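Local coordinates for protein alanine dehydrogenase (Archaeoglobus fulgidus, PDB 1OMO) that catalyses the reversible NAD-dependent oxidative deamination of alanine to pyruvate and ammonium, working as a homodimer, at residues M1-E9 with N312-F320. Sequence-based numbering, arbitrary orientation.
Sequences METLILTQE and NVGSKIKFF
Val313 and Leu6 meet through their methyl carbons where the two ends of the chain pair as antiparallel strands, 3-6 with 315-317, at the border of the mixed sheet outside the Rossmann domain. Strand 95-100 binds the other edge of 3-6, and Leu4 and Leu6 also pack on helix 294-311. Gly314 follows with a positive phi of 117°, a conformation suited to glycine; a beta carbon would also run into Leu4 CD1, and its bare CA instead lies 3.7 Å from Leu6 CD2. The carbonyl of Ser315 accepts a nearly straight bond from Ile5 N (2.8 Å), whereas the return bond from Ser315 N to Ile5 O is weak. The small serine lets OG lie 3.6 Å from Ile5 CB, and a water bonds both this OG and Ile5 O. Lys316 turns to the face of Leu4, its CB near Glu2 OE1; this exposed place tolerates a long charged chain, whose NZ, 6.0 Å from Glu2 OE1, makes no salt bridge there. Ile317 and Thr3 exchange two backbone bonds, Thr3 N to Ile317 O and Ile317 N to Thr3 O (2.9 Å). On the face shared with Thr3 and Ile5, Ile317 CG2 meets Ile5 CD1 at 4.1 Å and also sits over the rim of one face of the Phe319 ring. Lys318 lays its CB against Glu2 OE2; its NZ forms a salt bridge with Glu9 of the second subunit and also bonds Phe320 O. Phe319, a broad apolar group suited to this buried place, sets CD1 against Thr3 CB and CE1 against Thr3 CG2; cutting the ring back to an alanine is likely to leave a gap where Leu6 of the second subunit packs. With OG1 anti to the carbonyl carbon (chi1 -68°), Thr3 brings its hydroxyl to the ring's edge. That OG1 bonds Pro95 O and takes a 2.6 Å bond from a water that also binds Ile317 O and Phe319 N.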
ATOM      1  N   MET A   1      17.831  16.147   2.978  1.00 40.85           N
ATOM      2  CA  MET A   1      17.476  14.736   3.320  1.00 41.91           C
ATOM      3  C   MET A   1      17.814  13.825   2.162  1.00 40.61           C
ATOM      4  O   MET A   1      17.643  14.199   1.001  1.00 41.71           O
ATOM      5  CB  MET A   1      15.986  14.617   3.623  1.00 44.67           C
ATOM      6  CG  MET A   1      15.603  15.115   4.984  1.00 48.38           C
ATOM      7  SD  MET A   1      16.672  14.388   6.259  1.00 54.95           S
ATOM      8  CE  MET A   1      16.743  12.634   5.748  1.00 52.40           C
ATOM      9  N   GLU A   2      18.276  12.624   2.470  1.00 38.28           N
ATOM     10  CA  GLU A   2      18.656  11.688   1.423  1.00 36.61           C
ATOM     11  C   GLU A   2      17.981  10.347   1.558  1.00 32.89           C
ATOM     12  O   GLU A   2      17.908   9.798   2.656  1.00 32.84           O
ATOM     13  CB  GLU A   2      20.170  11.441   1.460  1.00 39.88           C
ATOM     14  CG  GLU A   2      20.995  12.701   1.371  1.00 43.79           C
ATOM     15  CD  GLU A   2      20.842  13.366   0.032  1.00 46.34           C
ATOM     16  OE1 GLU A   2      21.575  12.997  -0.913  1.00 46.60           O
ATOM     17  OE2 GLU A   2      19.966  14.249  -0.079  1.00 49.28           O
ATOM     18  N   THR A   3      17.501   9.812   0.443  1.00 27.67           N
ATOM     19  CA  THR A   3      16.905   8.483   0.446  1.00 22.39           C
ATOM     20  C   THR A   3      17.913   7.555  -0.266  1.00 24.06           C
ATOM     21  O   THR A   3      18.430   7.871  -1.347  1.00 24.42           O
ATOM     22  CB  THR A   3      15.549   8.478  -0.277  1.00 19.64           C
ATOM     23  OG1 THR A   3      14.599   9.229   0.495  1.00 17.09           O
ATOM     24  CG2 THR A   3      15.040   7.066  -0.477  1.00 15.91           C
ATOM     25  N   LEU A   4      18.222   6.424   0.367  1.00 22.24           N
ATOM     26  CA  LEU A   4      19.165   5.444  -0.181  1.00 21.99           C
ATOM     27  C   LEU A   4      18.431   4.567  -1.218  1.00 21.49           C
ATOM     28  O   LEU A   4      17.288   4.160  -0.991  1.00 22.61           O
ATOM     29  CB  LEU A   4      19.705   4.583   0.972  1.00 20.81           C
ATOM     30  CG  LEU A   4      20.777   3.533   0.760  1.00 21.97           C
ATOM     31  CD1 LEU A   4      22.088   4.219   0.507  1.00 22.05           C
ATOM     32  CD2 LEU A   4      20.853   2.617   1.962  1.00 21.77           C
ATOM     33  N   ILE A   5      19.066   4.325  -2.362  1.00 20.75           N
ATOM     34  CA  ILE A   5      18.490   3.486  -3.422  1.00 19.87           C
ATOM     35  C   ILE A   5      19.313   2.202  -3.494  1.00 21.06           C
ATOM     36  O   ILE A   5      20.531   2.263  -3.659  1.00 20.85           O
ATOM     37  CB  ILE A   5      18.520   4.220  -4.797  1.00 19.07           C
ATOM     38  CG1 ILE A   5      17.712   5.525  -4.694  1.00 19.32           C
ATOM     39  CG2 ILE A   5      17.878   3.363  -5.890  1.00 15.71           C
ATOM     40  CD1 ILE A   5      16.270   5.323  -4.198  1.00 16.27           C
ATOM     41  N   LEU A   6      18.657   1.052  -3.323  1.00 22.85           N
ATOM     42  CA  LEU A   6      19.354  -0.236  -3.367  1.00 22.35           C
ATOM     43  C   LEU A   6      18.824  -1.168  -4.444  1.00 24.62           C
ATOM     44  O   LEU A   6      17.615  -1.459  -4.538  1.00 25.99           O
ATOM     45  CB  LEU A   6      19.290  -0.939  -2.018  1.00 21.14           C
ATOM     46  CG  LEU A   6      20.126  -0.376  -0.866  1.00 21.49           C
ATOM     47  CD1 LEU A   6      19.856  -1.223   0.350  1.00 23.30           C
ATOM     48  CD2 LEU A   6      21.620  -0.382  -1.178  1.00 15.68           C
ATOM     49  N   THR A   7      19.758  -1.616  -5.267  1.00 23.84           N
ATOM     50  CA  THR A   7      19.497  -2.510  -6.381  1.00 26.38           C
ATOM     51  C   THR A   7      19.450  -3.982  -5.944  1.00 26.28           C
ATOM     52  O   THR A   7      19.952  -4.331  -4.873  1.00 24.78           O
ATOM     53  CB  THR A   7      20.614  -2.410  -7.398  1.00 29.52           C
ATOM     54  OG1 THR A   7      21.774  -3.029  -6.868  1.00 38.87           O
ATOM     55  CG2 THR A   7      21.022  -1.014  -7.580  1.00 27.22           C
ATOM     56  N   GLN A   8      18.897  -4.855  -6.783  1.00 24.58           N
ATOM     57  CA  GLN A   8      18.850  -6.258  -6.405  1.00 25.33           C
ATOM     58  C   GLN A   8      20.257  -6.808  -6.166  1.00 25.63           C
ATOM     59  O   GLN A   8      20.499  -7.494  -5.169  1.00 26.15           O
ATOM     60  CB  GLN A   8      18.150  -7.093  -7.467  1.00 25.91           C
ATOM     61  CG  GLN A   8      17.989  -8.552  -7.063  1.00 25.89           C
ATOM     62  CD  GLN A   8      17.436  -9.397  -8.179  1.00 26.03           C
ATOM     63  OE1 GLN A   8      16.769  -8.888  -9.088  1.00 28.57           O
ATOM     64  NE2 GLN A   8      17.696 -10.700  -8.119  1.00 25.29           N
ATOM     65  N   GLU A   9      21.185  -6.500  -7.065  1.00 27.36           N
ATOM     66  CA  GLU A   9      22.557  -6.967  -6.925  1.00 29.92           C
ATOM     67  C   GLU A   9      23.126  -6.489  -5.594  1.00 28.99           C
ATOM     68  O   GLU A   9      23.788  -7.249  -4.897  1.00 30.43           O
ATOM     69  CB  GLU A   9      23.422  -6.470  -8.096  1.00 33.76           C
ATOM     70  CG  GLU A   9      24.884  -6.927  -8.058  1.00 42.64           C
ATOM     71  CD  GLU A   9      25.528  -7.101  -9.457  1.00 47.08           C
ATOM     72  OE1 GLU A   9      25.464  -6.160 -10.295  1.00 47.47           O
ATOM     73  OE2 GLU A   9      26.109  -8.191  -9.705  1.00 48.98           O
ATOM     74  N   ASN A 312      28.772   1.262   3.133  1.00 36.53           N
ATOM     75  CA  ASN A 312      28.718   2.371   2.180  1.00 38.20           C
ATOM     76  C   ASN A 312      28.173   1.875   0.838  1.00 38.20           C
ATOM     77  O   ASN A 312      28.657   2.275  -0.229  1.00 39.47           O
ATOM     78  CB  ASN A 312      30.112   2.970   1.960  1.00 39.04           C
ATOM     79  CG  ASN A 312      30.054   4.352   1.322  1.00 41.74           C
ATOM     80  OD1 ASN A 312      30.969   4.756   0.609  1.00 44.03           O
ATOM     81  ND2 ASN A 312      28.973   5.090   1.590  1.00 43.02           N
ATOM     82  N   VAL A 313      27.183   0.990   0.889  1.00 36.39           N
ATOM     83  CA  VAL A 313      26.595   0.464  -0.331  1.00 34.75           C
ATOM     84  C   VAL A 313      25.331   1.249  -0.699  1.00 33.48           C
ATOM     85  O   VAL A 313      24.558   1.673   0.187  1.00 31.92           O
ATOM     86  CB  VAL A 313      26.227  -1.022  -0.156  1.00 35.82           C
ATOM     87  CG1 VAL A 313      25.685  -1.590  -1.478  1.00 36.97           C
ATOM     88  CG2 VAL A 313      27.453  -1.808   0.310  1.00 36.52           C
ATOM     89  N   GLY A 314      25.125   1.439  -1.999  1.00 31.98           N
ATOM     90  CA  GLY A 314      23.947   2.145  -2.467  1.00 32.46           C
ATOM     91  C   GLY A 314      24.263   3.423  -3.208  1.00 34.11           C
ATOM     92  O   GLY A 314      25.406   3.655  -3.581  1.00 37.45           O
ATOM     93  N   SER A 315      23.238   4.226  -3.464  1.00 33.97           N
ATOM     94  CA  SER A 315      23.385   5.515  -4.134  1.00 33.47           C
ATOM     95  C   SER A 315      22.318   6.357  -3.451  1.00 33.22           C
ATOM     96  O   SER A 315      21.426   5.803  -2.811  1.00 33.12           O
ATOM     97  CB  SER A 315      23.147   5.400  -5.650  1.00 33.49           C
ATOM     98  OG  SER A 315      21.801   5.090  -5.990  1.00 35.21           O
ATOM     99  N   LYS A 316      22.406   7.676  -3.557  1.00 32.79           N
ATOM    100  CA  LYS A 316      21.453   8.521  -2.864  1.00 33.98           C
ATOM    101  C   LYS A 316      20.696   9.534  -3.689  1.00 33.17           C
ATOM    102  O   LYS A 316      21.274  10.191  -4.550  1.00 33.21           O
ATOM    103  CB  LYS A 316      22.169   9.274  -1.748  1.00 35.30           C
ATOM    104  CG  LYS A 316      22.776   8.379  -0.696  1.00 39.25           C
ATOM    105  CD  LYS A 316      23.771   9.141   0.169  1.00 39.26           C
ATOM    106  CE  LYS A 316      24.215   8.323   1.375  1.00 40.36           C
ATOM    107  NZ  LYS A 316      23.101   8.170   2.341  1.00 41.78           N
ATOM    108  N   ILE A 317      19.409   9.684  -3.391  1.00 30.84           N
ATOM    109  CA  ILE A 317      18.600  10.657  -4.083  1.00 31.12           C
ATOM    110  C   ILE A 317      17.862  11.556  -3.082  1.00 29.79           C
ATOM    111  O   ILE A 317      17.373  11.087  -2.059  1.00 28.67           O
ATOM    112  CB  ILE A 317      17.596   9.960  -5.078  1.00 32.30           C
ATOM    113  CG1 ILE A 317      17.067  10.978  -6.096  1.00 35.78           C
ATOM    114  CG2 ILE A 317      16.430   9.378  -4.354  1.00 31.13           C
ATOM    115  CD1 ILE A 317      17.793  10.933  -7.458  1.00 36.02           C
ATOM    116  N   LYS A 318      17.819  12.856  -3.378  1.00 29.47           N
ATOM    117  CA  LYS A 318      17.121  13.851  -2.553  1.00 28.26           C
ATOM    118  C   LYS A 318      15.751  14.034  -3.207  1.00 27.03           C
ATOM    119  O   LYS A 318      15.592  14.803  -4.148  1.00 27.51           O
ATOM    120  CB  LYS A 318      17.898  15.179  -2.566  1.00 30.97           C
ATOM    121  CG  LYS A 318      17.337  16.290  -1.651  1.00 33.37           C
ATOM    122  CD  LYS A 318      18.096  17.618  -1.853  1.00 33.98           C
ATOM    123  CE  LYS A 318      17.366  18.563  -2.826  1.00 35.40           C
ATOM    124  NZ  LYS A 318      16.456  19.486  -2.078  1.00 35.78           N
ATOM    125  N   PHE A 319      14.766  13.307  -2.719  1.00 25.25           N
ATOM    126  CA  PHE A 319      13.439  13.374  -3.283  1.00 24.72           C
ATOM    127  C   PHE A 319      12.674  14.652  -3.042  1.00 25.48           C
ATOM    128  O   PHE A 319      11.925  15.091  -3.903  1.00 26.04           O
ATOM    129  CB  PHE A 319      12.585  12.213  -2.757  1.00 23.32           C
ATOM    130  CG  PHE A 319      12.737  10.926  -3.534  1.00 21.92           C
ATOM    131  CD1 PHE A 319      13.284   9.798  -2.939  1.00 21.46           C
ATOM    132  CD2 PHE A 319      12.317  10.842  -4.852  1.00 20.11           C
ATOM    133  CE1 PHE A 319      13.403   8.603  -3.659  1.00 22.54           C
ATOM    134  CE2 PHE A 319      12.435   9.664  -5.563  1.00 18.54           C
ATOM    135  CZ  PHE A 319      12.972   8.548  -4.973  1.00 19.56           C
ATOM    136  N   PHE A 320      12.848  15.248  -1.870  1.00 26.27           N
ATOM    137  CA  PHE A 320      12.070  16.432  -1.510  1.00 28.51           C
ATOM    138  C   PHE A 320      12.822  17.748  -1.420  1.00 29.20           C
ATOM    139  O   PHE A 320      14.060  17.692  -1.315  1.00 28.07           O
ATOM    140  CB  PHE A 320      11.368  16.175  -0.178  1.00 28.63           C
ATOM    141  CG  PHE A 320      10.823  14.790  -0.053  1.00 29.05           C
ATOM    142  CD1 PHE A 320      11.386  13.890   0.838  1.00 27.75           C
ATOM    143  CD2 PHE A 320       9.772  14.373  -0.868  1.00 29.36           C
ATOM    144  CE1 PHE A 320      10.923  12.591   0.922  1.00 27.90           C
ATOM    145  CE2 PHE A 320       9.302  13.073  -0.794  1.00 31.64           C
ATOM    146  CZ  PHE A 320       9.886  12.175   0.111  1.00 29.80           C
TER
HETATM  147  O   HOH W   1      15.456  17.206   1.573  1.00 48.39           O
HETATM  148  O   HOH W   2      15.075  11.692  -0.212  1.00 23.28           O
HETATM  149  O   HOH W   3      21.648   2.193  -6.351  1.00 21.43           O